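Local coordinates for protein cysteine desulfurase (Fervidobacterium islandicum, PDB 6A6E) that probably removes sulfur from L-cysteine with the help of pyridoxal-5'-phosphate, as a SufS-type cysteine desulfurase of a thermophilic bacterium, at residues A[256-261]-A[274-279]; A[107-112]-A[244-249]; A[316-321]-A[408-413]; A[324-329]-A[346-351]; A[16-21]-A[300-305]. All blocks are in the same frame, centred on the assembly; numbering follows the deposited sequence.

Overall arrangement
The five contacts fall into two groups and a fifth contact apart, nearer the second. Interactions 1 and 2 touch, with centres about 13 Å apart. Interaction 2 packs helix 103-116 on the seven-stranded sheet of the cofactor-binding domain, and interaction 1 lies next to that helix, near the subunit interface. Interactions 3 and 4 have centres about 12 Å apart, across the chain's centre. Interaction 4 packs helix 308-327 on the smaller mixed sheet, and interaction 3 joins that helix to helix 407-423. Interaction 5 ties helix 12-20 to helix 290-306, and its span encloses interactions 1 and 2. Together they sample the cofactor-binding domain, the smaller domain and the N-terminal segment, consistent with the class-V aminotransferase fold.

Interaction 1 of 5, residues A[256-261]-A[274-279]; sequences LEPFLY and VTFNVL
Pro258 turns its CG-CD edge onto one face of the Phe276 ring. Its CG sits over the centre, 3.7 Å from the Phe276 centroid, in a CH-pi contact. CD of Pro258 comes to 3.5 Å from CE2 of Phe276. The Phe276 ring gets there because its CG stands anti to the carbonyl carbon (chi1 -57°). Tyr261 meets the far end of this ring obliquely, with CE1 4.0 Å from Phe276 CZ. Glu257 folds back through a bend at chi2 (73°), and its OE2 comes near the same CZ. OE2 of Glu257 also accepts Tyr261 OH on its anti lone pair, at 2.6 Å. This oxygen lies in the plane of the Tyr261 ring, and the bond ties the two ends together. The contact is buried packing at the subunit interface: Arg142 of the second subunit forms a salt bridge with Glu257 OE1 and packs on Tyr261 and Phe276. It joins the loop after helix 250-253 to strand 274-276, with Lys116 of helix 103-116 binding the Tyr261 hydroxyl.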
# COMPACT_ATOMS: atom_id res chain seq x y z
N LEU A 256 -0.88 -21.88 3.25
CA LEU A 256 -1.85 -20.97 2.64
C LEU A 256 -1.39 -20.64 1.25
O LEU A 256 -0.20 -20.33 1.10
CB LEU A 256 -1.92 -19.64 3.39
CG LEU A 256 -2.87 -19.31 4.50
CD1 LEU A 256 -2.76 -17.78 4.73
CD2 LEU A 256 -4.30 -19.73 4.18
N GLU A 257 -2.28 -20.72 0.26
CA GLU A 257 -2.04 -20.13 -1.06
C GLU A 257 -1.80 -18.57 -0.96
O GLU A 257 -2.54 -17.87 -0.26
CB GLU A 257 -3.22 -20.40 -2.01
CG GLU A 257 -3.13 -19.78 -3.43
CD GLU A 257 -2.13 -20.45 -4.37
OE1 GLU A 257 -1.60 -21.52 -4.04
OE2 GLU A 257 -1.82 -19.89 -5.43
N PRO A 258 -0.78 -18.04 -1.66
CA PRO A 258 -0.56 -16.56 -1.59
C PRO A 258 -1.79 -15.86 -2.08
O PRO A 258 -2.50 -16.38 -2.98
CB PRO A 258 0.60 -16.34 -2.53
CG PRO A 258 1.40 -17.65 -2.46
CD PRO A 258 0.35 -18.74 -2.30
N PHE A 259 -2.07 -14.69 -1.53
CA PHE A 259 -3.15 -13.85 -2.04
C PHE A 259 -2.76 -13.19 -3.42
O PHE A 259 -3.41 -13.40 -4.43
CB PHE A 259 -3.48 -12.76 -0.96
CG PHE A 259 -4.57 -11.86 -1.33
CD1 PHE A 259 -5.58 -12.29 -2.15
CD2 PHE A 259 -4.53 -10.52 -0.95
CE1 PHE A 259 -6.61 -11.45 -2.52
CE2 PHE A 259 -5.57 -9.68 -1.30
CZ PHE A 259 -6.60 -10.15 -2.07
N LEU A 260 -1.73 -12.38 -3.41
CA LEU A 260 -1.17 -11.72 -4.54
C LEU A 260 0.09 -12.43 -5.06
O LEU A 260 0.87 -13.01 -4.26
CB LEU A 260 -0.78 -10.29 -4.18
CG LEU A 260 -1.82 -9.40 -3.50
CD1 LEU A 260 -1.31 -7.97 -3.25
CD2 LEU A 260 -3.07 -9.42 -4.32
N TYR A 261 0.33 -12.27 -6.37
CA TYR A 261 1.47 -12.84 -7.05
C TYR A 261 2.28 -11.84 -7.79
O TYR A 261 1.76 -10.84 -8.23
CB TYR A 261 0.95 -13.84 -8.07
CG TYR A 261 -0.04 -14.85 -7.53
CD1 TYR A 261 0.40 -15.98 -6.88
CD2 TYR A 261 -1.42 -14.68 -7.75
CE1 TYR A 261 -0.53 -16.92 -6.41
CE2 TYR A 261 -2.34 -15.60 -7.28
CZ TYR A 261 -1.90 -16.73 -6.65
OH TYR A 261 -2.87 -17.63 -6.19
N VAL A 274 4.69 -22.04 -11.48
CA VAL A 274 5.46 -21.29 -10.48
C VAL A 274 5.56 -21.98 -9.14
O VAL A 274 4.70 -22.69 -8.76
CB VAL A 274 4.84 -19.88 -10.24
CG1 VAL A 274 4.69 -19.20 -11.56
CG2 VAL A 274 3.47 -19.95 -9.62
N THR A 275 6.65 -21.79 -8.43
CA THR A 275 6.73 -22.19 -7.04
C THR A 275 7.09 -20.91 -6.23
O THR A 275 7.46 -19.86 -6.82
CB THR A 275 7.83 -23.23 -6.86
OG1 THR A 275 9.04 -22.65 -7.30
CG2 THR A 275 7.49 -24.51 -7.70
N PHE A 276 6.95 -21.01 -4.92
CA PHE A 276 6.94 -19.84 -4.04
C PHE A 276 8.13 -19.81 -3.13
O PHE A 276 8.72 -20.82 -2.84
CB PHE A 276 5.67 -19.83 -3.23
CG PHE A 276 4.42 -19.84 -4.06
CD1 PHE A 276 4.24 -18.94 -5.12
CD2 PHE A 276 3.38 -20.74 -3.76
CE1 PHE A 276 3.11 -18.99 -5.89
CE2 PHE A 276 2.24 -20.76 -4.52
CZ PHE A 276 2.09 -19.87 -5.55
N ASN A 277 8.52 -18.62 -2.72
CA ASN A 277 9.59 -18.40 -1.78
C ASN A 277 9.18 -18.89 -0.36
O ASN A 277 8.04 -19.26 -0.13
CB ASN A 277 9.88 -16.89 -1.79
CG ASN A 277 11.27 -16.54 -1.46
OD1 ASN A 277 12.00 -17.34 -0.82
ND2 ASN A 277 11.66 -15.27 -1.78
N VAL A 278 10.12 -18.88 0.55
CA VAL A 278 9.86 -19.17 1.97
C VAL A 278 9.13 -18.02 2.66
O VAL A 278 8.97 -16.94 2.07
CB VAL A 278 11.19 -19.46 2.72
CG1 VAL A 278 11.91 -20.63 2.04
CG2 VAL A 278 12.12 -18.26 2.78
N LEU A 279 8.74 -18.24 3.91
CA LEU A 279 8.06 -17.23 4.76
C LEU A 279 9.09 -16.23 5.19
O LEU A 279 10.22 -16.61 5.43
CB LEU A 279 7.48 -17.84 6.05
CG LEU A 279 6.36 -18.88 5.91
CD1 LEU A 279 5.75 -19.23 7.26
CD2 LEU A 279 5.28 -18.44 4.98

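Interaction 2 of 5, residues A[107-112]-A[244-249]; sequences INFLVN and GVLYGK
Leu246 points one methyl straight at the middle of the Phe109 ring. Its CD2 stands 3.6 Å from the ring centroid of Phe109, 6° off the normal. The two side chains cross at about a right angle. Phe109 presents this face because its CG is anti to the backbone N (chi1 171°). The other methyl of Leu246 turns to Leu110: CD1 of Leu246 is 4.0 Å from CD1 of Leu110, and these chains meet at a slant. One leucine of strand 244-248 thus touches two successive residues of helix 103-116. This is helix-on-sheet packing in the cofactor-binding domain, and the Phe109 side chain is about 12 Å from the bound pyridoxal phosphate. Phe283 meets the Phe109 ring as well, and Val231 of the next strand touches Leu246. With an alanine at Phe109, Leu246 CD2 would probably lose the ring face it rests on, and a gap would open beside it. The contact is wholly apolar, with no hydrogen bond across it, so it depends on close fit and burial.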
# COMPACT_ATOMS: atom_id res chain seq x y z
N ILE A 107 -7.61 -8.44 5.74
CA ILE A 107 -8.82 -9.22 5.79
C ILE A 107 -9.12 -9.80 4.42
O ILE A 107 -9.53 -10.98 4.28
CB ILE A 107 -10.06 -8.45 6.34
CG1 ILE A 107 -9.87 -7.97 7.79
CG2 ILE A 107 -11.33 -9.32 6.32
CD1 ILE A 107 -9.85 -9.09 8.79
N ASN A 108 -9.00 -8.98 3.39
CA ASN A 108 -9.26 -9.50 2.04
C ASN A 108 -8.30 -10.65 1.70
O ASN A 108 -8.71 -11.63 1.06
CB ASN A 108 -9.16 -8.39 0.99
CG ASN A 108 -10.41 -7.54 0.92
OD1 ASN A 108 -11.34 -7.86 0.15
ND2 ASN A 108 -10.48 -6.47 1.74
N PHE A 109 -7.03 -10.51 2.10
CA PHE A 109 -6.00 -11.51 1.90
C PHE A 109 -6.49 -12.85 2.52
O PHE A 109 -6.45 -13.92 1.89
CB PHE A 109 -4.72 -10.98 2.52
CG PHE A 109 -3.56 -11.92 2.61
CD1 PHE A 109 -3.66 -13.21 3.13
CD2 PHE A 109 -2.29 -11.44 2.33
CE1 PHE A 109 -2.55 -14.04 3.27
CE2 PHE A 109 -1.16 -12.26 2.47
CZ PHE A 109 -1.32 -13.57 2.91
N LEU A 110 -7.00 -12.77 3.74
CA LEU A 110 -7.42 -14.00 4.45
C LEU A 110 -8.62 -14.69 3.78
O LEU A 110 -8.58 -15.89 3.59
CB LEU A 110 -7.68 -13.70 5.93
CG LEU A 110 -6.41 -13.36 6.66
CD1 LEU A 110 -6.67 -12.94 8.09
CD2 LEU A 110 -5.48 -14.58 6.68
N VAL A 111 -9.66 -13.95 3.43
CA VAL A 111 -10.83 -14.56 2.85
C VAL A 111 -10.45 -15.28 1.56
O VAL A 111 -10.81 -16.47 1.38
CB VAL A 111 -11.96 -13.54 2.44
CG1 VAL A 111 -13.15 -14.32 1.90
CG2 VAL A 111 -12.39 -12.68 3.57
N ASN A 112 -9.75 -14.56 0.67
CA ASN A 112 -9.36 -15.12 -0.58
C ASN A 112 -8.36 -16.27 -0.40
O ASN A 112 -8.48 -17.31 -1.14
CB ASN A 112 -8.77 -14.08 -1.57
CG ASN A 112 -9.78 -13.13 -2.07
OD1 ASN A 112 -10.49 -13.43 -3.04
ND2 ASN A 112 -9.86 -11.92 -1.42
N GLY A 244 0.30 -1.76 6.58
CA GLY A 244 -0.35 -2.58 7.61
C GLY A 244 0.49 -3.82 7.90
O GLY A 244 1.55 -4.07 7.26
N VAL A 245 -0.03 -4.63 8.81
CA VAL A 245 0.57 -5.85 9.28
C VAL A 245 -0.42 -6.96 9.29
O VAL A 245 -1.60 -6.80 9.70
CB VAL A 245 1.13 -5.69 10.72
CG1 VAL A 245 1.61 -7.04 11.27
CG2 VAL A 245 2.26 -4.71 10.68
N LEU A 246 0.06 -8.11 8.84
CA LEU A 246 -0.70 -9.37 9.03
C LEU A 246 0.20 -10.32 9.75
O LEU A 246 1.33 -10.63 9.26
CB LEU A 246 -1.14 -9.97 7.72
CG LEU A 246 -1.62 -11.44 7.71
CD1 LEU A 246 -2.97 -11.49 8.28
CD2 LEU A 246 -1.79 -11.86 6.27
N TYR A 247 -0.29 -10.81 10.88
CA TYR A 247 0.38 -11.83 11.68
C TYR A 247 -0.33 -13.10 11.40
O TYR A 247 -1.53 -13.09 11.37
CB TYR A 247 0.32 -11.61 13.21
CG TYR A 247 0.55 -12.89 14.04
CD1 TYR A 247 1.84 -13.46 14.22
CD2 TYR A 247 -0.52 -13.59 14.56
CE1 TYR A 247 1.99 -14.65 14.92
CE2 TYR A 247 -0.37 -14.78 15.28
CZ TYR A 247 0.90 -15.28 15.46
OH TYR A 247 1.01 -16.44 16.16
N GLY A 248 0.39 -14.19 11.19
CA GLY A 248 -0.22 -15.51 11.25
C GLY A 248 0.71 -16.55 11.83
O GLY A 248 1.95 -16.49 11.64
N LYS A 249 0.12 -17.54 12.50
CA LYS A 249 0.85 -18.74 12.93
C LYS A 249 1.62 -19.36 11.82
O LYS A 249 1.07 -19.64 10.77
CB LYS A 249 -0.10 -19.81 13.49
CG LYS A 249 -0.68 -19.42 14.82
CD LYS A 249 -1.38 -20.61 15.49
CE LYS A 249 -1.82 -20.20 16.89
NZ LYS A 249 -2.97 -21.03 17.28

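Interaction 3 of 5, residues A[316-321]-A[408-413]; sequences EELSNY and EDIDVL
Tyr321 reaches across to the second helix and gives its hydroxyl proton to Asp411. The distance from Tyr321 OH to Asp411 OD1 is 2.5 Å, and the oxygen is met on its syn lone pair, at the edge of the ring. Ring and carboxylate planes stand 58° apart. Beside this bond the ring slides past Ile410 in the opposite direction, with Tyr321 CD2 3.7 Å from Ile410 CG2. The other end of Ile410 reaches Leu318: CD1 of Ile410 lies 3.5 Å from O of Leu318 and 4.1 Å from CD2 of Leu318. The two short helix segments, on 308-327 and 407-423, run nearly parallel. Their axes approach to 10.6 Å and cross at -23°. Both helices belong to the layer on the smaller mixed sheet of this class-V aminotransferase fold. A chi1 of -169° carries the Tyr321 ring away from its own backbone N and out to the other helix. A phenylalanine here would probably leave Asp411 OD1 without its hydroxyl donor and Arg6 without one of its partners. Further out, Arg6 near the N-terminus, outside both segments, holds the polar pair: its NH1 pairs with Asp411 OD2 in a salt bridge and its NH2 is hydrogen-bonded to Tyr321 OH. On the apolar side, Leu322 touches Ile410.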
# COMPACT_ATOMS: atom_id res chain seq x y z
N GLU A 316 -6.16 4.58 29.06
CA GLU A 316 -7.14 4.06 29.99
C GLU A 316 -7.71 5.16 30.89
O GLU A 316 -8.91 5.27 31.03
CB GLU A 316 -6.50 2.94 30.81
CG GLU A 316 -7.41 2.20 31.75
CD GLU A 316 -6.82 0.85 32.12
OE1 GLU A 316 -5.74 0.83 32.78
OE2 GLU A 316 -7.40 -0.19 31.74
N GLU A 317 -6.87 6.00 31.44
CA GLU A 317 -7.38 7.03 32.36
C GLU A 317 -8.13 8.11 31.57
O GLU A 317 -9.15 8.63 32.02
CB GLU A 317 -6.26 7.62 33.26
CG GLU A 317 -5.52 8.82 32.69
CD GLU A 317 -4.21 9.16 33.43
OE1 GLU A 317 -4.13 8.77 34.65
OE2 GLU A 317 -3.28 9.81 32.78
N LEU A 318 -7.67 8.43 30.36
CA LEU A 318 -8.43 9.35 29.54
C LEU A 318 -9.79 8.80 29.20
O LEU A 318 -10.74 9.53 29.22
CB LEU A 318 -7.72 9.65 28.22
CG LEU A 318 -6.50 10.51 28.29
CD1 LEU A 318 -5.87 10.53 26.90
CD2 LEU A 318 -6.91 11.90 28.75
N SER A 319 -9.84 7.52 28.87
CA SER A 319 -11.09 6.85 28.52
C SER A 319 -12.10 6.86 29.64
O SER A 319 -13.31 7.08 29.38
CB SER A 319 -10.89 5.38 28.12
OG SER A 319 -9.98 5.25 27.05
N ASN A 320 -11.65 6.53 30.85
CA ASN A 320 -12.52 6.55 32.02
C ASN A 320 -13.06 7.94 32.27
O ASN A 320 -14.23 8.09 32.45
CB ASN A 320 -11.81 6.05 33.25
CG ASN A 320 -11.40 4.60 33.11
OD1 ASN A 320 -11.96 3.86 32.32
ND2 ASN A 320 -10.42 4.19 33.86
N TYR A 321 -12.21 8.95 32.26
CA TYR A 321 -12.65 10.35 32.36
C TYR A 321 -13.64 10.80 31.23
O TYR A 321 -14.63 11.46 31.48
CB TYR A 321 -11.44 11.23 32.37
CG TYR A 321 -11.74 12.68 32.73
CD1 TYR A 321 -11.95 13.10 34.08
CD2 TYR A 321 -11.73 13.65 31.75
CE1 TYR A 321 -12.19 14.43 34.37
CE2 TYR A 321 -11.99 14.98 32.01
CZ TYR A 321 -12.20 15.38 33.32
OH TYR A 321 -12.39 16.73 33.50
N GLU A 408 -7.94 18.18 29.87
CA GLU A 408 -8.42 19.46 29.38
C GLU A 408 -9.10 19.40 27.99
O GLU A 408 -10.13 20.06 27.77
CB GLU A 408 -7.31 20.49 29.40
CG GLU A 408 -7.85 21.83 28.91
CD GLU A 408 -6.81 22.92 28.88
OE1 GLU A 408 -6.55 23.50 29.96
OE2 GLU A 408 -6.31 23.24 27.78
N ASP A 409 -8.52 18.62 27.06
CA ASP A 409 -9.15 18.37 25.75
C ASP A 409 -10.57 17.89 25.94
O ASP A 409 -11.51 18.35 25.29
CB ASP A 409 -8.40 17.30 24.95
CG ASP A 409 -7.05 17.75 24.45
OD1 ASP A 409 -6.84 18.97 24.24
OD2 ASP A 409 -6.19 16.85 24.14
N ILE A 410 -10.73 16.92 26.80
CA ILE A 410 -12.03 16.39 27.09
C ILE A 410 -12.99 17.48 27.67
O ILE A 410 -14.18 17.58 27.25
CB ILE A 410 -11.88 15.17 27.99
CG1 ILE A 410 -11.20 14.05 27.19
CG2 ILE A 410 -13.22 14.68 28.50
CD1 ILE A 410 -10.82 12.83 27.99
N ASP A 411 -12.47 18.32 28.57
CA ASP A 411 -13.26 19.44 29.15
C ASP A 411 -13.70 20.43 28.08
O ASP A 411 -14.82 20.96 28.13
CB ASP A 411 -12.45 20.20 30.23
CG ASP A 411 -12.21 19.38 31.49
OD1 ASP A 411 -12.88 18.39 31.69
OD2 ASP A 411 -11.35 19.72 32.31
N VAL A 412 -12.85 20.69 27.09
CA VAL A 412 -13.30 21.47 25.94
C VAL A 412 -14.44 20.79 25.18
O VAL A 412 -15.40 21.49 24.76
CB VAL A 412 -12.14 21.87 25.00
CG1 VAL A 412 -12.62 22.69 23.81
CG2 VAL A 412 -11.08 22.63 25.79
N LEU A 413 -14.36 19.46 24.97
CA LEU A 413 -15.43 18.75 24.28
C LEU A 413 -16.74 18.97 25.05
O LEU A 413 -17.77 19.27 24.45
CB LEU A 413 -15.12 17.24 24.18
CG LEU A 413 -16.30 16.35 23.79
CD1 LEU A 413 -16.75 16.69 22.38
CD2 LEU A 413 -16.00 14.88 23.90

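Interaction 4 of 5, residues A[324-329]-A[346-351]; sequences EKMMEL and VSFNVK
Met326 rests on Phe348 in a Met-aromatic contact, where helix 308-327 packs on strand 345-350 of the smaller mixed sheet. The sulfur lies high above the ring face, with SD of Met326 4.9 Å from the Phe348 centroid. The methyl comes closer. CE of Met326 is 3.6 Å from the same Phe348 centroid, a CH-pi contact displaced toward CG. The Met326 chain bends at both chi2 (-69°) and chi3 (-59°), and this turns its methyl onto the ring. Phe348 CG sits between its backbone N and carbonyl carbon (chi1 67°), which turns the ring face to that methyl. The two side chains cross at about a right angle. A second apolar contact lies nearer the helix backbone. There CG of Met326 passes CG1 of Val346 at 4.1 Å, the chains sliding past each other in opposite directions. Val332 of the neighbouring strand and Leu417 of helix 407-423 touch both Met326 and Phe348. The closest approach across the contact is from Met326 CE to Phe348 CG, 3.5 Å.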
# COMPACT_ATOMS: atom_id res chain seq x y z
N GLU A 324 -16.97 9.00 31.98
CA GLU A 324 -17.57 9.63 33.18
C GLU A 324 -18.24 10.97 32.88
O GLU A 324 -19.37 11.19 33.26
CB GLU A 324 -16.49 9.84 34.24
CG GLU A 324 -16.94 10.49 35.53
CD GLU A 324 -15.75 10.96 36.36
OE1 GLU A 324 -15.39 12.16 36.27
OE2 GLU A 324 -15.13 10.12 37.04
N LYS A 325 -17.51 11.87 32.22
CA LYS A 325 -18.04 13.16 31.91
C LYS A 325 -19.22 13.07 30.95
O LYS A 325 -20.15 13.91 31.05
CB LYS A 325 -16.96 14.08 31.34
CG LYS A 325 -15.88 14.45 32.33
CD LYS A 325 -16.48 15.00 33.62
CE LYS A 325 -15.46 15.80 34.38
NZ LYS A 325 -15.66 15.68 35.85
N MET A 326 -19.20 12.10 30.03
CA MET A 326 -20.27 11.98 29.05
C MET A 326 -21.51 11.46 29.73
O MET A 326 -22.60 11.93 29.44
CB MET A 326 -19.93 11.11 27.85
CG MET A 326 -18.87 11.73 26.95
SD MET A 326 -19.36 13.19 26.04
CE MET A 326 -20.69 12.42 25.17
N MET A 327 -21.35 10.49 30.61
CA MET A 327 -22.48 9.93 31.33
C MET A 327 -23.19 10.93 32.26
O MET A 327 -24.29 10.68 32.65
CB MET A 327 -22.06 8.70 32.14
CG MET A 327 -21.64 7.50 31.30
SD MET A 327 -22.89 7.11 30.08
CE MET A 327 -24.10 6.27 31.10
N GLU A 328 -22.57 12.04 32.62
CA GLU A 328 -23.17 13.02 33.52
C GLU A 328 -24.13 13.93 32.76
O GLU A 328 -24.93 14.59 33.40
CB GLU A 328 -22.08 13.91 34.16
CG GLU A 328 -21.34 13.26 35.32
CD GLU A 328 -20.08 14.00 35.78
OE1 GLU A 328 -19.83 15.16 35.37
OE2 GLU A 328 -19.32 13.38 36.56
N LEU A 329 -24.02 14.01 31.43
CA LEU A 329 -24.82 14.93 30.62
C LEU A 329 -26.18 14.32 30.40
O LEU A 329 -26.28 13.21 29.89
CB LEU A 329 -24.19 15.21 29.27
CG LEU A 329 -22.76 15.70 29.29
CD1 LEU A 329 -22.25 15.95 27.87
CD2 LEU A 329 -22.63 16.94 30.15
N VAL A 346 -16.08 7.13 22.59
CA VAL A 346 -17.47 7.22 22.96
C VAL A 346 -18.28 7.68 21.79
O VAL A 346 -18.05 8.76 21.27
CB VAL A 346 -17.63 8.23 24.13
CG1 VAL A 346 -19.12 8.37 24.57
CG2 VAL A 346 -16.86 7.69 25.28
N SER A 347 -19.20 6.84 21.36
CA SER A 347 -20.15 7.18 20.34
C SER A 347 -21.43 7.61 21.07
O SER A 347 -21.83 6.95 22.06
CB SER A 347 -20.42 6.00 19.42
OG SER A 347 -19.23 5.76 18.59
N PHE A 348 -22.08 8.66 20.56
CA PHE A 348 -23.19 9.35 21.28
C PHE A 348 -24.00 10.23 20.31
O PHE A 348 -23.56 10.47 19.19
CB PHE A 348 -22.67 10.23 22.46
CG PHE A 348 -21.87 11.44 22.02
CD1 PHE A 348 -20.53 11.30 21.74
CD2 PHE A 348 -22.45 12.68 21.83
CE1 PHE A 348 -19.79 12.39 21.31
CE2 PHE A 348 -21.74 13.76 21.37
CZ PHE A 348 -20.37 13.63 21.12
N ASN A 349 -25.20 10.63 20.76
CA ASN A 349 -26.05 11.62 20.10
C ASN A 349 -26.53 12.69 21.10
O ASN A 349 -26.75 12.41 22.27
CB ASN A 349 -27.23 10.91 19.47
CG ASN A 349 -26.92 10.41 18.06
OD1 ASN A 349 -26.41 11.17 17.27
ND2 ASN A 349 -27.17 9.14 17.79
N VAL A 350 -26.63 13.94 20.64
CA VAL A 350 -27.16 15.02 21.43
C VAL A 350 -28.65 15.04 21.10
O VAL A 350 -29.02 15.09 19.92
CB VAL A 350 -26.49 16.33 21.06
CG1 VAL A 350 -27.17 17.51 21.78
CG2 VAL A 350 -25.02 16.26 21.42
N LYS A 351 -29.51 14.92 22.12
CA LYS A 351 -30.98 14.98 21.93
C LYS A 351 -31.40 16.18 21.16
O LYS A 351 -31.07 17.33 21.52
CB LYS A 351 -31.73 14.98 23.26
CG LYS A 351 -31.85 13.57 23.83
CD LYS A 351 -32.08 13.53 25.35
CE LYS A 351 -31.37 12.35 26.00
NZ LYS A 351 -32.11 11.85 27.19

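Interaction 5 of 5, residues A[16-21]-A[300-305]; sequences SNILND and IDYLES
Asp21 takes the hydroxyl of Tyr302 in the one hydrogen bond between the two segments. Tyr302 OH is the donor and lies 2.6 Å from Asp21 OD2. The carboxylate oxygen sits at the edge of the Tyr302 ring and near its plane. The hydroxyl meets that oxygen on its anti side, 28° out of the carboxylate plane. Ring and carboxylate planes stand steeply to each other, 76° apart. The two side chains approach from opposite directions. Tyr302 reaches Asp21 with chi1 near 175°, which swings the ring away from the backbone N and out toward residues 16-21. OD2 of Asp21 also makes a hydrogen bond to a di(hydroxyethyl)ether molecule, probably from the crystallisation liquor.

Van der Waals contact is slight. CG2 of Ile18 comes to 4.0 Å from Tyr302 OH and flanks the hydroxyl. The Ile18 side chain crosses that of Tyr302 at a slant.

Backbone bonds hold Asp21 at the end of its segment. Its N lies 2.8 Å from O of Ile18, and Asp21 also has a backbone bond with Lys47. These bonds probably hold the backbone from which the carboxylate reaches out.

The contact is a helix-to-helix tie through one tyrosine-aspartate hydrogen bond. It joins helix 12-20, close to the N-terminus, to helix 290-306. Phe22 and Cys46 in loops touch the tyrosine, while Ile300 and Glu304 of the second segment pack on helix 70-90.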
# COMPACT_ATOMS: atom_id res chain seq x y z
N SER A 16 4.61 16.91 28.73
CA SER A 16 4.83 18.10 27.96
C SER A 16 5.74 17.84 26.74
O SER A 16 5.54 18.41 25.66
CB SER A 16 5.45 19.19 28.85
OG SER A 16 5.65 20.30 28.04
N ASN A 17 6.76 17.02 26.95
CA ASN A 17 7.66 16.57 25.89
C ASN A 17 6.93 15.76 24.79
O ASN A 17 7.18 15.96 23.59
CB ASN A 17 8.74 15.67 26.48
CG ASN A 17 9.87 16.45 27.09
OD1 ASN A 17 10.05 17.62 26.82
ND2 ASN A 17 10.64 15.79 27.94
N ILE A 18 6.06 14.86 25.23
CA ILE A 18 5.21 14.13 24.29
C ILE A 18 4.39 15.07 23.42
O ILE A 18 4.50 15.02 22.20
CB ILE A 18 4.38 13.11 25.02
CG1 ILE A 18 5.33 12.04 25.58
CG2 ILE A 18 3.32 12.52 24.08
CD1 ILE A 18 4.68 11.13 26.64
N LEU A 19 3.60 15.97 24.02
CA LEU A 19 2.81 16.88 23.25
C LEU A 19 3.66 17.68 22.28
O LEU A 19 3.23 17.98 21.13
CB LEU A 19 1.99 17.82 24.15
CG LEU A 19 0.62 17.41 24.72
CD1 LEU A 19 0.44 15.93 24.92
CD2 LEU A 19 0.38 18.15 26.04
N ASN A 20 4.87 18.05 22.67
CA ASN A 20 5.68 18.83 21.74
C ASN A 20 6.14 18.01 20.51
O ASN A 20 6.60 18.57 19.55
CB ASN A 20 6.88 19.49 22.45
CG ASN A 20 6.49 20.79 23.20
OD1 ASN A 20 5.41 21.41 22.93
ND2 ASN A 20 7.35 21.21 24.16
N ASP A 21 6.04 16.69 20.56
CA ASP A 21 6.39 15.81 19.43
C ASP A 21 5.36 15.92 18.28
O ASP A 21 5.67 15.48 17.18
CB ASP A 21 6.45 14.35 19.88
CG ASP A 21 7.67 14.05 20.73
OD1 ASP A 21 8.69 14.63 20.42
OD2 ASP A 21 7.60 13.18 21.63
N ILE A 300 7.10 2.29 16.47
CA ILE A 300 7.19 1.35 17.55
C ILE A 300 8.40 1.69 18.46
O ILE A 300 8.24 1.61 19.68
CB ILE A 300 7.23 -0.09 17.04
CG1 ILE A 300 5.86 -0.48 16.44
CG2 ILE A 300 7.49 -1.10 18.14
CD1 ILE A 300 5.96 -1.77 15.68
N ASP A 301 9.58 2.05 17.90
CA ASP A 301 10.66 2.47 18.77
C ASP A 301 10.25 3.67 19.66
O ASP A 301 10.61 3.72 20.83
CB ASP A 301 11.95 2.89 18.03
CG ASP A 301 12.61 1.74 17.24
OD1 ASP A 301 12.39 0.54 17.57
OD2 ASP A 301 13.36 2.07 16.30
N TYR A 302 9.56 4.63 19.08
CA TYR A 302 9.08 5.79 19.83
C TYR A 302 8.13 5.40 20.98
O TYR A 302 8.30 5.83 22.16
CB TYR A 302 8.41 6.76 18.89
CG TYR A 302 7.77 7.95 19.54
CD1 TYR A 302 8.53 9.05 19.92
CD2 TYR A 302 6.41 7.99 19.77
CE1 TYR A 302 7.93 10.16 20.51
CE2 TYR A 302 5.80 9.07 20.40
CZ TYR A 302 6.56 10.16 20.76
OH TYR A 302 5.94 11.25 21.37
N LEU A 303 7.16 4.56 20.69
CA LEU A 303 6.25 4.14 21.71
C LEU A 303 6.99 3.39 22.83
O LEU A 303 6.63 3.53 23.99
CB LEU A 303 5.15 3.28 21.13
CG LEU A 303 4.16 4.00 20.18
CD1 LEU A 303 3.29 2.97 19.49
CD2 LEU A 303 3.30 4.92 21.00
N GLU A 304 7.97 2.55 22.49
CA GLU A 304 8.65 1.77 23.51
C GLU A 304 9.59 2.67 24.30
O GLU A 304 9.82 2.37 25.43
CB GLU A 304 9.42 0.57 22.95
CG GLU A 304 8.71 -0.26 21.91
CD GLU A 304 8.22 -1.62 22.34
OE1 GLU A 304 7.49 -1.68 23.34
OE2 GLU A 304 8.48 -2.61 21.58
N SER A 305 10.10 3.76 23.73
CA SER A 305 10.90 4.73 24.49
C SER A 305 10.07 5.49 25.55
O SER A 305 10.56 5.69 26.63
CB SER A 305 11.62 5.74 23.60
OG SER A 305 10.81 6.88 23.31